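Local coordinates for surface protein VspA (Borrelia turicatae, PDB 1YJG), which is probably an antigenically variable outer-membrane lipoprotein whose switching with related surface proteins lets the spirochaete evade host immunity, present here as its helical core, at residues K97-D102 against K125-E130; S56-V61 against S91-A96; K12-V17 against D140-S145; K22-L27 against T115-A120; K29-K34 against V108-A113. One frame throughout, in Å; residues are numbered along the deposited sequence.

Contact 1 (K97-D102 against K125-E130); sequences KSKTAD and KDKGAE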
# COMPACT_ATOMS: atom_id res chain seq x y z
N LYS A 97 -18.84 2.99 -5.62
CA LYS A 97 -19.99 2.09 -5.57
C LYS A 97 -21.11 2.62 -6.47
O LYS A 97 -21.76 1.84 -7.16
CB LYS A 97 -20.52 1.94 -4.14
CG LYS A 97 -19.74 0.95 -3.28
CD LYS A 97 -20.43 0.70 -1.93
CE LYS A 97 -20.37 1.91 -1.01
NZ LYS A 97 -20.67 1.55 0.41
N SER A 98 -21.30 3.94 -6.46
CA SER A 98 -22.33 4.59 -7.27
C SER A 98 -22.00 4.52 -8.76
O SER A 98 -22.89 4.67 -9.60
CB SER A 98 -22.50 6.05 -6.85
OG SER A 98 -21.53 6.87 -7.48
N LYS A 99 -20.71 4.34 -9.06
CA LYS A 99 -20.22 4.24 -10.43
C LYS A 99 -19.94 2.78 -10.81
O LYS A 99 -19.13 2.52 -11.69
CB LYS A 99 -18.96 5.11 -10.61
CG LYS A 99 -19.21 6.60 -10.46
CD LYS A 99 -19.91 7.19 -11.68
CE LYS A 99 -20.40 8.62 -11.44
NZ LYS A 99 -20.92 9.19 -12.71
N THR A 100 -20.64 1.85 -10.17
CA THR A 100 -20.47 0.42 -10.44
C THR A 100 -20.67 0.01 -11.90
O THR A 100 -20.00 -0.89 -12.38
CB THR A 100 -21.40 -0.45 -9.52
OG1 THR A 100 -21.28 -1.83 -9.88
CG2 THR A 100 -22.89 -0.16 -9.74
N ALA A 101 -21.59 0.68 -12.60
CA ALA A 101 -21.86 0.38 -14.01
C ALA A 101 -20.65 0.63 -14.89
O ALA A 101 -20.44 -0.07 -15.87
CB ALA A 101 -23.06 1.19 -14.51
N ASP A 102 -19.84 1.63 -14.51
CA ASP A 102 -18.64 2.00 -15.26
C ASP A 102 -17.35 1.34 -14.77
O ASP A 102 -16.44 1.10 -15.57
CB ASP A 102 -18.42 3.51 -15.18
CG ASP A 102 -19.61 4.31 -15.66
OD1 ASP A 102 -20.28 4.94 -14.82
OD2 ASP A 102 -19.93 4.38 -16.86
N LYS A 125 -12.14 13.45 -13.42
CA LYS A 125 -11.90 12.77 -12.13
C LYS A 125 -13.26 12.51 -11.50
O LYS A 125 -13.41 12.57 -10.28
CB LYS A 125 -11.10 13.68 -11.19
CG LYS A 125 -9.93 14.46 -11.82
CD LYS A 125 -8.59 13.81 -11.49
CE LYS A 125 -7.47 14.25 -12.43
NZ LYS A 125 -6.52 13.14 -12.67
N ASP A 126 -14.23 12.17 -12.35
CA ASP A 126 -15.61 11.95 -11.92
C ASP A 126 -16.05 10.58 -11.41
O ASP A 126 -17.23 10.41 -11.12
CB ASP A 126 -16.55 12.41 -13.05
CG ASP A 126 -16.61 11.43 -14.19
OD1 ASP A 126 -15.56 11.14 -14.80
OD2 ASP A 126 -17.68 10.89 -14.54
N LYS A 127 -15.14 9.62 -11.29
CA LYS A 127 -15.48 8.28 -10.79
C LYS A 127 -14.63 7.88 -9.55
O LYS A 127 -14.32 6.70 -9.36
CB LYS A 127 -15.37 7.23 -11.89
CG LYS A 127 -16.18 7.57 -13.16
CD LYS A 127 -16.16 6.43 -14.18
CE LYS A 127 -16.46 6.94 -15.59
NZ LYS A 127 -15.33 7.74 -16.17
N GLY A 128 -14.25 8.87 -8.74
CA GLY A 128 -13.47 8.64 -7.54
C GLY A 128 -12.13 9.34 -7.42
O GLY A 128 -11.65 9.56 -6.33
N ALA A 129 -11.51 9.71 -8.54
CA ALA A 129 -10.20 10.38 -8.49
C ALA A 129 -10.22 11.73 -7.74
O ALA A 129 -9.26 12.07 -7.05
CB ALA A 129 -9.61 10.50 -9.89
N GLU A 130 -11.31 12.49 -7.87
CA GLU A 130 -11.42 13.77 -7.18
C GLU A 130 -11.39 13.53 -5.68
O GLU A 130 -10.71 14.24 -4.95
CB GLU A 130 -12.72 14.48 -7.55
CG GLU A 130 -12.99 15.77 -6.80
CD GLU A 130 -12.05 16.92 -7.18
OE1 GLU A 130 -12.24 18.03 -6.64
OE2 GLU A 130 -11.14 16.73 -8.02

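Contact 2 (S56-V61 against S91-A96); sequences SVISAV and SFLTKA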
# COMPACT_ATOMS: atom_id res chain seq x y z
N SER A 56 -10.33 -1.91 -2.33
CA SER A 56 -10.04 -2.71 -1.13
C SER A 56 -8.98 -2.04 -0.23
O SER A 56 -9.06 -2.11 1.00
CB SER A 56 -9.60 -4.13 -1.51
OG SER A 56 -9.45 -4.95 -0.37
N VAL A 57 -8.00 -1.40 -0.85
CA VAL A 57 -6.95 -0.70 -0.12
C VAL A 57 -7.59 0.51 0.59
O VAL A 57 -7.30 0.76 1.73
CB VAL A 57 -5.80 -0.24 -1.05
CG1 VAL A 57 -4.88 0.74 -0.34
CG2 VAL A 57 -5.01 -1.44 -1.55
N ILE A 58 -8.47 1.24 -0.10
CA ILE A 58 -9.11 2.41 0.52
C ILE A 58 -10.10 1.98 1.60
O ILE A 58 -10.36 2.74 2.51
CB ILE A 58 -9.75 3.36 -0.53
CG1 ILE A 58 -8.69 3.89 -1.49
CG2 ILE A 58 -10.43 4.55 0.14
CD1 ILE A 58 -7.48 4.52 -0.82
N SER A 59 -10.62 0.75 1.51
CA SER A 59 -11.55 0.22 2.51
C SER A 59 -10.75 -0.06 3.76
O SER A 59 -11.23 0.17 4.87
CB SER A 59 -12.25 -1.06 2.05
OG SER A 59 -13.21 -0.77 1.05
N ALA A 60 -9.52 -0.55 3.59
CA ALA A 60 -8.63 -0.85 4.71
C ALA A 60 -8.27 0.46 5.38
O ALA A 60 -8.20 0.54 6.60
CB ALA A 60 -7.37 -1.57 4.24
N VAL A 61 -8.04 1.50 4.57
CA VAL A 61 -7.71 2.82 5.06
C VAL A 61 -8.84 3.36 5.93
O VAL A 61 -8.61 3.87 7.03
CB VAL A 61 -7.50 3.81 3.90
CG1 VAL A 61 -7.59 5.25 4.38
CG2 VAL A 61 -6.18 3.55 3.24
N SER A 91 -16.02 8.98 1.14
CA SER A 91 -16.49 9.60 -0.11
C SER A 91 -16.03 8.82 -1.33
O SER A 91 -16.79 8.59 -2.27
CB SER A 91 -15.98 11.04 -0.21
OG SER A 91 -16.90 11.93 0.36
N PHE A 92 -14.76 8.43 -1.32
CA PHE A 92 -14.20 7.66 -2.43
C PHE A 92 -14.97 6.36 -2.60
O PHE A 92 -15.36 6.00 -3.71
CB PHE A 92 -12.72 7.33 -2.18
CG PHE A 92 -12.14 6.42 -3.22
CD1 PHE A 92 -11.62 6.95 -4.40
CD2 PHE A 92 -12.18 5.05 -3.07
CE1 PHE A 92 -11.12 6.13 -5.38
CE2 PHE A 92 -11.68 4.21 -4.05
CZ PHE A 92 -11.14 4.75 -5.20
N LEU A 93 -15.19 5.65 -1.50
CA LEU A 93 -15.91 4.37 -1.54
C LEU A 93 -17.36 4.50 -2.01
O LEU A 93 -17.82 3.71 -2.83
CB LEU A 93 -15.87 3.69 -0.16
CG LEU A 93 -14.49 3.38 0.41
CD1 LEU A 93 -14.62 2.88 1.86
CD2 LEU A 93 -13.76 2.36 -0.44
N THR A 94 -18.07 5.51 -1.50
CA THR A 94 -19.46 5.75 -1.87
C THR A 94 -19.56 6.12 -3.37
O THR A 94 -20.44 5.63 -4.08
CB THR A 94 -20.04 6.91 -1.01
OG1 THR A 94 -20.15 6.49 0.35
CG2 THR A 94 -21.47 7.24 -1.38
N LYS A 95 -18.65 6.96 -3.83
CA LYS A 95 -18.63 7.39 -5.22
C LYS A 95 -18.34 6.22 -6.15
O LYS A 95 -19.01 6.05 -7.18
CB LYS A 95 -17.59 8.53 -5.41
CG LYS A 95 -17.34 8.94 -6.86
CD LYS A 95 -18.62 9.28 -7.64
CE LYS A 95 -19.30 10.55 -7.16
NZ LYS A 95 -18.60 11.79 -7.61
N ALA A 96 -17.37 5.39 -5.80
CA ALA A 96 -17.01 4.24 -6.62
C ALA A 96 -18.20 3.27 -6.75
O ALA A 96 -18.54 2.81 -7.85
CB ALA A 96 -15.80 3.55 -6.06

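Contact 3 (K12-V17 against D140-S145); sequences KSVKDV and DALLTS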
# COMPACT_ATOMS: atom_id res chain seq x y z
N LYS A 12 2.79 6.05 13.81
CA LYS A 12 2.94 4.78 13.10
C LYS A 12 1.66 4.45 12.35
O LYS A 12 1.71 3.95 11.23
CB LYS A 12 3.20 3.63 14.07
CG LYS A 12 4.64 3.37 14.43
CD LYS A 12 4.74 2.32 15.55
CE LYS A 12 4.18 0.95 15.13
NZ LYS A 12 4.16 -0.05 16.24
N SER A 13 0.53 4.68 13.01
CA SER A 13 -0.78 4.41 12.46
C SER A 13 -1.11 5.33 11.31
O SER A 13 -1.71 4.90 10.32
CB SER A 13 -1.85 4.56 13.55
OG SER A 13 -1.78 3.48 14.47
N VAL A 14 -0.74 6.60 11.45
CA VAL A 14 -0.99 7.59 10.42
C VAL A 14 -0.07 7.33 9.23
O VAL A 14 -0.51 7.42 8.08
CB VAL A 14 -0.82 9.03 10.97
CG1 VAL A 14 -0.93 10.06 9.84
CG2 VAL A 14 -1.87 9.31 12.04
N LYS A 15 1.18 6.99 9.51
CA LYS A 15 2.16 6.69 8.46
C LYS A 15 1.63 5.54 7.62
O LYS A 15 1.68 5.57 6.39
CB LYS A 15 3.53 6.33 9.07
CG LYS A 15 4.67 6.06 8.07
CD LYS A 15 4.80 7.15 6.99
CE LYS A 15 5.93 6.83 6.01
NZ LYS A 15 6.18 7.92 5.05
N ASP A 16 1.10 4.53 8.31
CA ASP A 16 0.53 3.36 7.69
C ASP A 16 -0.56 3.76 6.68
O ASP A 16 -0.53 3.37 5.52
CB ASP A 16 -0.04 2.47 8.78
CG ASP A 16 -0.60 1.17 8.26
OD1 ASP A 16 -1.73 0.83 8.68
OD2 ASP A 16 0.03 0.42 7.46
N VAL A 17 -1.53 4.57 7.13
CA VAL A 17 -2.61 5.02 6.27
C VAL A 17 -2.09 5.88 5.10
O VAL A 17 -2.56 5.78 3.97
CB VAL A 17 -3.69 5.78 7.09
CG1 VAL A 17 -4.65 6.53 6.18
CG2 VAL A 17 -4.43 4.82 7.99
N ASP A 140 -1.93 14.02 4.13
CA ASP A 140 -0.66 14.73 4.18
C ASP A 140 -0.70 15.60 5.41
O ASP A 140 0.27 15.70 6.14
CB ASP A 140 -0.43 15.67 2.97
CG ASP A 140 0.01 14.95 1.71
OD1 ASP A 140 0.45 13.78 1.77
OD2 ASP A 140 -0.05 15.50 0.59
N ALA A 141 -1.84 16.25 5.64
CA ALA A 141 -2.00 17.14 6.79
C ALA A 141 -1.94 16.38 8.10
O ALA A 141 -1.30 16.81 9.06
CB ALA A 141 -3.31 17.94 6.69
N LEU A 142 -2.61 15.23 8.16
CA LEU A 142 -2.60 14.44 9.38
C LEU A 142 -1.21 13.89 9.68
O LEU A 142 -0.84 13.79 10.85
CB LEU A 142 -3.63 13.31 9.33
CG LEU A 142 -3.74 12.42 10.58
CD1 LEU A 142 -4.08 13.24 11.81
CD2 LEU A 142 -4.77 11.34 10.37
N LEU A 143 -0.46 13.52 8.64
CA LEU A 143 0.89 12.98 8.83
C LEU A 143 1.80 14.07 9.37
O LEU A 143 2.59 13.84 10.29
CB LEU A 143 1.49 12.36 7.54
CG LEU A 143 2.89 11.73 7.67
CD1 LEU A 143 2.96 10.67 8.82
CD2 LEU A 143 3.36 11.10 6.37
N THR A 144 1.67 15.27 8.82
CA THR A 144 2.48 16.40 9.26
C THR A 144 2.23 16.67 10.74
O THR A 144 3.17 16.83 11.49
CB THR A 144 2.17 17.64 8.42
OG1 THR A 144 2.61 17.40 7.08
CG2 THR A 144 2.99 18.85 8.87
N SER A 145 0.96 16.67 11.15
CA SER A 145 0.60 16.91 12.55
C SER A 145 1.07 15.79 13.45
O SER A 145 1.48 16.03 14.57
CB SER A 145 -0.91 17.07 12.72
OG SER A 145 -1.36 18.18 11.99

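Contact 4 (K22-L27 against T115-A120); sequences KSIDEL and TAIDIA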
# COMPACT_ATOMS: atom_id res chain seq x y z
N LYS A 22 -0.94 6.60 -0.83
CA LYS A 22 0.04 6.84 -1.87
C LYS A 22 0.22 5.60 -2.75
O LYS A 22 0.59 5.73 -3.94
CB LYS A 22 1.40 7.22 -1.26
CG LYS A 22 1.41 8.48 -0.39
CD LYS A 22 0.84 9.71 -1.10
CE LYS A 22 0.79 10.88 -0.14
NZ LYS A 22 0.18 12.08 -0.74
N SER A 23 -0.05 4.42 -2.18
CA SER A 23 0.08 3.15 -2.89
C SER A 23 -0.86 3.11 -4.07
O SER A 23 -0.61 2.40 -5.03
CB SER A 23 -0.13 1.93 -1.97
OG SER A 23 -1.49 1.56 -1.79
N ILE A 24 -1.95 3.88 -3.99
CA ILE A 24 -2.92 3.94 -5.08
C ILE A 24 -2.24 4.55 -6.34
O ILE A 24 -2.65 4.26 -7.45
CB ILE A 24 -4.19 4.73 -4.69
CG1 ILE A 24 -4.78 4.24 -3.35
CG2 ILE A 24 -5.24 4.64 -5.79
CD1 ILE A 24 -5.08 2.75 -3.27
N ASP A 25 -1.23 5.41 -6.15
CA ASP A 25 -0.49 6.00 -7.29
C ASP A 25 0.30 4.88 -7.99
O ASP A 25 0.54 4.94 -9.19
CB ASP A 25 0.50 7.08 -6.86
CG ASP A 25 -0.15 8.25 -6.16
OD1 ASP A 25 -1.37 8.49 -6.36
OD2 ASP A 25 0.49 8.98 -5.36
N GLU A 26 0.74 3.87 -7.22
CA GLU A 26 1.48 2.74 -7.79
C GLU A 26 0.53 1.82 -8.58
O GLU A 26 0.96 1.17 -9.53
CB GLU A 26 2.25 1.95 -6.72
CG GLU A 26 3.20 2.76 -5.83
CD GLU A 26 4.29 3.54 -6.56
OE1 GLU A 26 4.93 4.39 -5.91
OE2 GLU A 26 4.54 3.30 -7.77
N LEU A 27 -0.74 1.77 -8.18
CA LEU A 27 -1.74 0.95 -8.85
C LEU A 27 -2.16 1.61 -10.15
O LEU A 27 -2.49 0.91 -11.14
CB LEU A 27 -2.98 0.77 -7.96
CG LEU A 27 -2.79 0.02 -6.64
CD1 LEU A 27 -4.12 -0.07 -5.91
CD2 LEU A 27 -2.20 -1.39 -6.84
N THR A 115 -10.23 8.02 -14.20
CA THR A 115 -11.20 8.90 -13.53
C THR A 115 -11.50 8.38 -12.13
O THR A 115 -12.13 9.07 -11.33
CB THR A 115 -12.53 9.05 -14.30
OG1 THR A 115 -13.25 7.81 -14.28
CG2 THR A 115 -12.30 9.38 -15.79
N ALA A 116 -11.08 7.15 -11.84
CA ALA A 116 -11.31 6.58 -10.53
C ALA A 116 -10.10 6.63 -9.60
O ALA A 116 -10.23 7.11 -8.48
CB ALA A 116 -11.81 5.13 -10.65
N ILE A 117 -8.93 6.19 -10.08
CA ILE A 117 -7.70 6.14 -9.25
C ILE A 117 -6.41 6.83 -9.71
O ILE A 117 -5.35 6.57 -9.12
CB ILE A 117 -7.35 4.64 -9.00
CG1 ILE A 117 -6.77 3.99 -10.27
CG2 ILE A 117 -8.59 3.87 -8.55
CD1 ILE A 117 -6.33 2.54 -10.08
N ASP A 118 -6.47 7.69 -10.72
CA ASP A 118 -5.29 8.39 -11.23
C ASP A 118 -5.41 9.90 -10.97
O ASP A 118 -6.06 10.60 -11.70
CB ASP A 118 -5.09 8.09 -12.73
CG ASP A 118 -3.66 8.41 -13.21
OD1 ASP A 118 -3.17 7.75 -14.13
OD2 ASP A 118 -2.96 9.30 -12.71
N ILE A 119 -4.76 10.37 -9.91
CA ILE A 119 -4.81 11.78 -9.53
C ILE A 119 -3.97 12.69 -10.42
O ILE A 119 -4.24 13.88 -10.51
CB ILE A 119 -4.37 11.98 -8.03
CG1 ILE A 119 -2.87 11.73 -7.84
CG2 ILE A 119 -5.18 11.09 -7.07
CD1 ILE A 119 -2.33 12.31 -6.54
N ALA A 120 -2.95 12.13 -11.06
CA ALA A 120 -2.06 12.90 -11.92
C ALA A 120 -2.53 13.08 -13.36
O ALA A 120 -2.10 14.02 -14.04
CB ALA A 120 -0.67 12.25 -11.91
O HOH W 1 -3.21 8.11 -8.36

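Contact 5 (K29-K34 against V108-A113); sequences KAIGKK and VKDADA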
# COMPACT_ATOMS: atom_id res chain seq x y z
N LYS A 29 -0.24 3.22 -12.08
CA LYS A 29 0.82 2.98 -13.07
C LYS A 29 0.61 1.62 -13.77
O LYS A 29 1.27 1.32 -14.76
CB LYS A 29 2.20 2.96 -12.40
CG LYS A 29 2.72 4.31 -11.94
CD LYS A 29 3.91 4.13 -11.00
CE LYS A 29 4.18 5.37 -10.16
NZ LYS A 29 5.42 5.22 -9.35
N ALA A 30 -0.28 0.79 -13.22
CA ALA A 30 -0.59 -0.53 -13.77
C ALA A 30 -1.82 -0.53 -14.69
O ALA A 30 -2.16 -1.56 -15.26
CB ALA A 30 -0.81 -1.53 -12.66
N ILE A 31 -2.49 0.61 -14.79
CA ILE A 31 -3.66 0.72 -15.64
C ILE A 31 -3.25 0.47 -17.09
O ILE A 31 -2.29 1.06 -17.59
CB ILE A 31 -4.31 2.12 -15.51
CG1 ILE A 31 -4.95 2.29 -14.13
CG2 ILE A 31 -5.35 2.36 -16.63
CD1 ILE A 31 -5.47 3.71 -13.86
N GLY A 32 -3.96 -0.43 -17.76
CA GLY A 32 -3.67 -0.76 -19.15
C GLY A 32 -2.30 -1.37 -19.31
O GLY A 32 -1.61 -1.09 -20.29
N LYS A 33 -1.90 -2.18 -18.33
CA LYS A 33 -0.61 -2.85 -18.34
C LYS A 33 -0.74 -4.29 -17.85
O LYS A 33 -1.49 -4.59 -16.90
CB LYS A 33 0.41 -2.12 -17.44
CG LYS A 33 0.70 -0.67 -17.81
CD LYS A 33 1.77 -0.56 -18.88
CE LYS A 33 1.99 0.88 -19.32
NZ LYS A 33 2.90 1.58 -18.39
N LYS A 34 -0.00 -5.17 -18.50
CA LYS A 34 0.03 -6.58 -18.16
C LYS A 34 1.44 -6.89 -17.67
O LYS A 34 2.37 -6.13 -17.92
CB LYS A 34 -0.29 -7.44 -19.39
CG LYS A 34 0.74 -7.36 -20.54
CD LYS A 34 0.42 -8.35 -21.65
CE LYS A 34 1.61 -8.62 -22.55
NZ LYS A 34 1.24 -8.76 -23.99
N VAL A 108 -13.31 -2.17 -18.54
CA VAL A 108 -13.13 -0.81 -18.07
C VAL A 108 -11.92 -0.24 -18.80
O VAL A 108 -10.79 -0.66 -18.55
CB VAL A 108 -12.90 -0.75 -16.55
CG1 VAL A 108 -12.64 0.69 -16.10
CG2 VAL A 108 -14.08 -1.35 -15.80
N LYS A 109 -12.18 0.70 -19.71
CA LYS A 109 -11.13 1.34 -20.50
C LYS A 109 -10.20 2.18 -19.63
O LYS A 109 -10.60 2.68 -18.57
CB LYS A 109 -11.73 2.17 -21.64
CG LYS A 109 -12.23 1.32 -22.82
CD LYS A 109 -12.44 2.13 -24.11
CE LYS A 109 -11.12 2.46 -24.83
NZ LYS A 109 -10.53 1.29 -25.57
N ASP A 110 -8.97 2.33 -20.10
CA ASP A 110 -7.91 3.08 -19.42
C ASP A 110 -8.31 4.46 -18.92
O ASP A 110 -8.04 4.80 -17.77
CB ASP A 110 -6.68 3.21 -20.35
CG ASP A 110 -5.91 1.90 -20.50
OD1 ASP A 110 -6.23 0.91 -19.80
OD2 ASP A 110 -4.96 1.75 -21.31
N ALA A 111 -8.95 5.25 -19.77
CA ALA A 111 -9.38 6.60 -19.42
C ALA A 111 -10.36 6.58 -18.25
O ALA A 111 -10.27 7.40 -17.36
CB ALA A 111 -9.99 7.30 -20.62
N ASP A 112 -11.29 5.63 -18.26
CA ASP A 112 -12.27 5.51 -17.19
C ASP A 112 -11.64 5.02 -15.88
O ASP A 112 -12.09 5.40 -14.80
CB ASP A 112 -13.46 4.66 -17.62
CG ASP A 112 -14.19 5.26 -18.81
OD1 ASP A 112 -14.77 6.36 -18.64
OD2 ASP A 112 -14.22 4.73 -19.94
N ALA A 113 -10.60 4.19 -15.98
CA ALA A 113 -9.92 3.69 -14.79
C ALA A 113 -9.21 4.89 -14.15
O ALA A 113 -9.16 5.00 -12.95
CB ALA A 113 -8.92 2.62 -15.15

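Contact 1 (K97-D102 against K125-E130)
Where the chain enters helix 129-155 of the bundle, the turn at Asp126 and Lys127 packs against Lys99 and Asp102 at the junction of helices 76-98 and 100-103. Lys99 carries much of the contact through its methylenes. Its CG stands anti to the carbonyl carbon (chi1 -65°) and the chain bends at chi2 (-75°), which lays CD on Lys127 CG at 4.0 Å and CE beside the backbone oxygen Asp126 O at 3.7 Å. The ammonium ends near the carboxylate of Asp126, but Lys99 NZ and Asp126 OD2 are 4.1 Å apart, too far for a salt bridge, so the attraction is probably modest. Lys99 is both the first residue to leave the helical conformation after helix 76-98 and the N-cap position of helix 100-103; the break between the two helices falls at this residue, whose side chain points toward 125-130. Asp102, one turn on, meets the other part of the Lys127 chain, with Asp102 CB 3.8 Å from Lys127 CD, the two side chains crossing at about a right angle. Lys127 is largely extended until chi4 (71°), where it bends; its NZ is held by a hydrogen bond to Thr115 OG1 and a salt bridge to Asp112 OD1, while Asp126 OD1 is a longer ionic partner at 3.7 Å from Lys127 NZ. Thr100 OG1 hydrogen-bonds to Ile35 O of the second subunit.

Contact 2 (S56-V61 against S91-A96)
Ile58 and Phe92 form the tight half of an antiparallel helix pair in the bundle, joining helix 48-69 to helix 76-98. The axes of the two short segments approach to 10.0 Å with 142° between their directions. Ile58 points at its neighbour and meets the CD2-CE2 bond of the aromatic ring obliquely: its CG2 lies 3.7 Å from Phe92 CD2, and its CG1 is 3.9 Å from Phe92 CE2. The ring reaches this place because Phe92 CG is turned away from its own backbone N (chi1 174°), and the two side chains cross nearly perpendicularly. Further cover comes from the rest of the core, since Ile58 also touches Ile24 of helix 2-28 and Leu135 of helix 129-155, enclosing the isoleucine between helices. The other half is thinner and nearer solvent: Leu93 and Ser59 are both partly exposed, and Leu93 also lies against Tyr55 and Asp62 of helix 48-69. Ile58 CG2 links the two halves, at 4.0 Å from Leu93 CD2. The Ser59 hydroxyl is hydrogen-bonded to the carbonyl Tyr55 O one turn back in its own helix, and towards helix 76-98 it meets a methyl group, with Ser59 OG 3.5 Å from Leu93 CD2.

Contact 3 (K12-V17 against D140-S145)
Val14 has the most surface buried here, pressing its methyl groups against Leu143 and Leu142 on the facing helix. Val14 CG1 reaches the backbone itself, 3.6 Å from Leu143 CA, and also lies 3.7 Å from Leu142 CG, so this one methyl fits between two successive residues. Val14 CG2 takes the Leu142 side, 3.9 Å from Leu142 CD2. Such close seating matches the short distance of 5.9 Å between Val14 CA and Leu143 CA. Leu143, second in buried area, does not start out straight at helix 2-28, but its CG, anti to the backbone N (chi1 -178°), carries CD1 over to it: Leu143 CD1 comes to 4.1 Å from Lys15 CA. Farther out, the aliphatic part of Lys15 runs past the other branch, with Lys15 CD 4.2 Å from Leu143 CD2. Leu142 continues inward to Leu78, Ile82 and Val85 of helix 76-98, while Val14 also touches Leu68 of helix 48-69. The second subunit adds cover: its Lys12 packs on Leu143, and its Thr19 OG1 hydrogen-bonds to Asp16 OD2. With segment axes 9.3 Å apart and directed 154° from each other, this is the close antiparallel packing of the first and last long helices in a helical bundle.

Contact 4 (K22-L27 against T115-A120)
Helix 2-28 approaches its C-terminal end along 22-27, facing 115-120, which runs from the short helix 110-117 into the loop that follows, against the side of the helical bundle. The backbones come closest at two adjacent pairs, Ile24 with Ile117 and Asp25 with Asp118, each with CA atoms 6.7 Å apart. On the buried side the contact is apolar. Ile24 CG2 touches Ile117 at its branch point, 3.8 Å from Ile117 CB, and the two side chains cross at about a right angle. Ile117 CG1 sits between its backbone N and carbonyl carbon (chi1 74°), directing CD1 towards the next turn of helix 2-28, where it lies 4.3 Å from Leu27 CB. Around this patch Ile24 meets Val57 and Ile58 of helix 48-69 and Leu132 of helix 129-155. Asp25 lies nearer the surface, and Asp25 OD1 is 3.9 Å from Ile119 CG1. Its carboxylate is tied to the loop backbone through a water rather than directly. The water donates to Asp25 OD1 and to Ile117 O, each at 2.7 Å, and accepts from Ile119 N at 3.1 Å, bridging the helix to both the carbonyl of Ile117 and the amide two residues later.

Contact 5 (K29-K34 against V108-A113)
Asp110 OD1, at the start of helix 110-117, is gripped by two N-H groups from the loop before helix 48-69: the side-chain amide Asn47 ND2 and the backbone Asp45 N. The same oxygen lies against the glycine of the facing segment, Asp110 OD1 being 3.1 Å from Gly32 CA. It is also 3.3 Å from Gly32 N, but the angle is poor for a hydrogen bond, and Gly32 N is instead bound by Asn47 OD1. Asn47 therefore mediates between the segments, giving its ND2 to Asp110 and taking the Gly32 N-H on its OD1. Gly32 belongs to a type II beta turn, Ala30 to Lys33, which leads from the end of helix 2-28 into the two-stranded antiparallel sheet of 33-36 and 39-42. Its positive phi of 63° suits glycine, and its CA lies directly against the carboxylate of Asp110. Beside the turn, Ile31 provides the apolar part. Its CG2, which stands opposite its backbone N, meets the aspartate, with Ile31 CG2 3.6 Å from Asp110 OD1, and the two side chains slide past each other in opposite directions. The other branch continues deeper, where Ile31 CD1 lies 3.8 Å from Ala113 CB, one turn along helix 110-117. Leu50 of helix 48-69 and Ile117 also touch Ile31, while Ala113 rests on Ile51. On the sheet side of the turn, Lys33 O accepts a hydrogen bond from Ser52 OG of the second subunit.

In the fold
Contacts 3, 4 and 5 are buried, while 1 and 2 are partly buried. Contacts 2 and 3 pack long antiparallel helices through apolar side chains; they touch where Val61 meets Val17. Contact 4 shares helix 2-28 with contact 3, and the Lys22-Asp140 salt bridge joins them, but contact 4 mixes core isoleucines with a water bridge. Contacts 1 and 5 have centres about 15 and 18 Å from the chain's centre and more polar chemistry: lysine methylenes and carboxylates in contact 1, a gripped aspartate beside a glycine turn in contact 5, buried despite its distance. The Lys127-Asp112 salt bridge joins these two directly, and contact 4 touches both. All five touch the second subunit.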